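Side-chain contact in terminal oxygenase component of carbazole 1,9a-dioxygenase (Nocardioides aromaticivorans, PDB 3GCF), which probably dihydroxylates carbazole at positions 1 and 9a as the terminal component of a Rieske non-heme iron oxygenase system: residues A[304-309]-A[323-328]. Sequence-based numbering, arbitrary orientation.
Sequences LQRKVE and ERWRDD
L304 and R306, alternate residues of an antiparallel strand, meet W325 of the helix that follows it in a small buried contact of the Bet v 1-like catalytic domain. No hydrogen bond joins the two segments; one tryptophan receives both an aliphatic and a charged neighbour. The aliphatic part is a branch tip against the CB methylene that carries the indole: L304 CD1 lies 3.7 Å from W325 CB. The L304 CB points toward the helix and the W325 CB toward the strand, and with the leucine CG anti to the carbonyl carbon (chi1 -60°), CD1 is carried to the tryptophan methylene. The charged part lies farther out along the indole. The R306 chain bends at chi2 and chi3, and its guanidinium brings NH2 to 3.8 Å from W325 CZ2 and 3.9 Å from W325 NE1. The guanidinium and indole planes stand 90° apart, with CZ2 near the guanidinium plane at its edge, so the groups are not stacked. A shared acceptor is consistent with the two nitrogens lying this close: OE2 of E320, five residues before W325 in the same helix, accepts a hydrogen bond from W325 NE1 and forms a salt bridge with R306 NH2. T283 OG1 also accepts a hydrogen bond from R306 NH2, which helps to hold the guanidinium in place. The carboxylate thus ties strand to helix where the two segments alone form no polar bond. The iron-binding D337 lies about 12 Å from L304, side chain to side chain. Strand 298-307 runs between strands 164-173 and 285-292 of the large antiparallel sheet, while helix 311-331 places F317 against R306 and L330 against L304.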
loop_
_atom_site.group_PDB
_atom_site.type_symbol
_atom_site.label_atom_id
_atom_site.label_comp_id
_atom_site.label_asym_id
_atom_site.label_seq_id
_atom_site.Cartn_x
_atom_site.Cartn_y
_atom_site.Cartn_z
ATOM N N LEU A 304 -13.509 -30.733 -10.575
ATOM C CA LEU A 304 -14.078 -31.515 -11.661
ATOM C C LEU A 304 -14.547 -32.875 -11.159
ATOM O O LEU A 304 -13.844 -33.546 -10.405
ATOM C CB LEU A 304 -13.043 -31.677 -12.776
ATOM C CG LEU A 304 -12.550 -30.353 -13.379
ATOM C CD1 LEU A 304 -11.632 -30.641 -14.557
ATOM C CD2 LEU A 304 -13.734 -29.504 -13.830
ATOM N N GLN A 305 -15.744 -33.268 -11.582
ATOM C CA GLN A 305 -16.341 -34.532 -11.172
ATOM C C GLN A 305 -16.519 -35.498 -12.335
ATOM O O GLN A 305 -17.139 -35.171 -13.346
ATOM C CB GLN A 305 -17.695 -34.276 -10.519
ATOM C CG GLN A 305 -18.478 -35.529 -10.157
ATOM C CD GLN A 305 -19.798 -35.192 -9.491
ATOM O OE1 GLN A 305 -20.595 -34.432 -10.035
ATOM N NE2 GLN A 305 -20.031 -35.746 -8.310
ATOM N N ARG A 306 -15.978 -36.698 -12.166
ATOM C CA ARG A 306 -16.053 -37.738 -13.179
ATOM C C ARG A 306 -16.702 -38.999 -12.609
ATOM O O ARG A 306 -16.366 -39.440 -11.512
ATOM C CB ARG A 306 -14.641 -38.063 -13.669
ATOM C CG ARG A 306 -14.513 -39.369 -14.440
ATOM C CD ARG A 306 -15.312 -39.343 -15.725
ATOM N NE ARG A 306 -14.766 -38.417 -16.711
ATOM C CZ ARG A 306 -13.607 -38.592 -17.343
ATOM N NH1 ARG A 306 -12.869 -39.662 -17.083
ATOM N NH2 ARG A 306 -13.195 -37.712 -18.251
ATOM N N LYS A 307 -17.638 -39.575 -13.351
ATOM C CA LYS A 307 -18.292 -40.803 -12.909
ATOM C C LYS A 307 -17.274 -41.929 -13.096
ATOM O O LYS A 307 -16.609 -42.001 -14.131
ATOM C CB LYS A 307 -19.545 -41.071 -13.753
ATOM C CG LYS A 307 -20.425 -42.201 -13.231
ATOM C CD LYS A 307 -21.716 -42.327 -14.033
ATOM C CE LYS A 307 -22.590 -43.453 -13.491
ATOM N NZ LYS A 307 -23.872 -43.615 -14.245
ATOM N N VAL A 308 -17.136 -42.790 -12.093
ATOM C CA VAL A 308 -16.186 -43.897 -12.165
ATOM C C VAL A 308 -16.816 -45.216 -11.723
ATOM O O VAL A 308 -17.754 -45.232 -10.929
ATOM C CB VAL A 308 -14.946 -43.636 -11.281
ATOM C CG1 VAL A 308 -14.219 -42.392 -11.757
ATOM C CG2 VAL A 308 -15.366 -43.487 -9.824
ATOM N N GLU A 309 -16.287 -46.321 -12.238
ATOM C CA GLU A 309 -16.798 -47.646 -11.906
ATOM C C GLU A 309 -15.820 -48.461 -11.070
ATOM O O GLU A 309 -16.171 -49.524 -10.561
ATOM C CB GLU A 309 -17.135 -48.416 -13.186
ATOM C CG GLU A 309 -18.486 -48.065 -13.796
ATOM C CD GLU A 309 -18.695 -46.571 -13.950
ATOM O OE1 GLU A 309 -17.812 -45.903 -14.536
ATOM O OE2 GLU A 309 -19.745 -46.064 -13.486
ATOM N N GLU A 323 -2.513 -34.319 -17.059
ATOM C CA GLU A 323 -2.036 -34.107 -18.417
ATOM C C GLU A 323 -2.899 -33.199 -19.279
ATOM O O GLU A 323 -2.417 -32.675 -20.286
ATOM C CB GLU A 323 -1.905 -35.458 -19.141
ATOM C CG GLU A 323 -1.065 -36.493 -18.411
ATOM C CD GLU A 323 -0.933 -37.787 -19.189
ATOM O OE1 GLU A 323 -1.757 -38.032 -20.096
ATOM O OE2 GLU A 323 -0.010 -38.568 -18.892
ATOM N N ARG A 324 -4.159 -33.003 -18.902
ATOM C CA ARG A 324 -5.045 -32.207 -19.739
ATOM C C ARG A 324 -6.049 -31.249 -19.084
ATOM O O ARG A 324 -5.943 -30.030 -19.233
ATOM C CB ARG A 324 -5.809 -33.158 -20.675
ATOM C CG ARG A 324 -6.568 -32.456 -21.786
ATOM C CD ARG A 324 -7.378 -33.418 -22.641
ATOM N NE ARG A 324 -7.993 -32.710 -23.762
ATOM C CZ ARG A 324 -9.074 -33.124 -24.415
ATOM N NH1 ARG A 324 -9.678 -34.255 -24.065
ATOM N NH2 ARG A 324 -9.556 -32.402 -25.421
ATOM N N TRP A 325 -7.036 -31.803 -18.388
ATOM C CA TRP A 325 -8.087 -30.997 -17.775
ATOM C C TRP A 325 -7.621 -29.781 -16.963
ATOM O O TRP A 325 -8.094 -28.663 -17.175
ATOM C CB TRP A 325 -8.971 -31.873 -16.881
ATOM C CG TRP A 325 -9.548 -33.118 -17.534
ATOM C CD1 TRP A 325 -9.568 -34.375 -17.001
ATOM C CD2 TRP A 325 -10.211 -33.213 -18.806
ATOM N NE1 TRP A 325 -10.198 -35.247 -17.857
ATOM C CE2 TRP A 325 -10.604 -34.563 -18.971
ATOM C CE3 TRP A 325 -10.513 -32.294 -19.818
ATOM C CZ2 TRP A 325 -11.282 -35.017 -20.113
ATOM C CZ3 TRP A 325 -11.188 -32.744 -20.953
ATOM C CH2 TRP A 325 -11.564 -34.095 -21.090
ATOM N N ARG A 326 -6.692 -29.992 -16.041
ATOM C CA ARG A 326 -6.232 -28.901 -15.194
ATOM C C ARG A 326 -5.661 -27.690 -15.912
ATOM O O ARG A 326 -6.158 -26.575 -15.753
ATOM C CB ARG A 326 -5.199 -29.399 -14.179
ATOM C CG ARG A 326 -4.857 -28.357 -13.110
ATOM C CD ARG A 326 -3.638 -28.776 -12.306
ATOM N NE ARG A 326 -2.475 -28.901 -13.174
ATOM C CZ ARG A 326 -1.554 -29.851 -13.058
ATOM N NH1 ARG A 326 -1.658 -30.763 -12.104
ATOM N NH2 ARG A 326 -0.543 -29.899 -13.915
ATOM N N ASP A 327 -4.614 -27.897 -16.700
ATOM C CA ASP A 327 -3.995 -26.775 -17.380
ATOM C C ASP A 327 -4.700 -26.303 -18.643
ATOM O O ASP A 327 -4.740 -25.101 -18.905
ATOM C CB ASP A 327 -2.520 -27.092 -17.659
ATOM C CG ASP A 327 -1.752 -27.400 -16.381
ATOM O OD1 ASP A 327 -2.197 -26.941 -15.304
ATOM O OD2 ASP A 327 -0.712 -28.088 -16.443
ATOM N N ASP A 328 -5.270 -27.228 -19.412
ATOM C CA ASP A 328 -5.962 -26.850 -20.645
ATOM C C ASP A 328 -7.310 -26.187 -20.388
ATOM O O ASP A 328 -7.742 -25.333 -21.162
ATOM C CB ASP A 328 -6.178 -28.065 -21.555
ATOM C CG ASP A 328 -4.887 -28.579 -22.173
ATOM O OD1 ASP A 328 -3.850 -27.887 -22.065
ATOM O OD2 ASP A 328 -4.916 -29.677 -22.778
#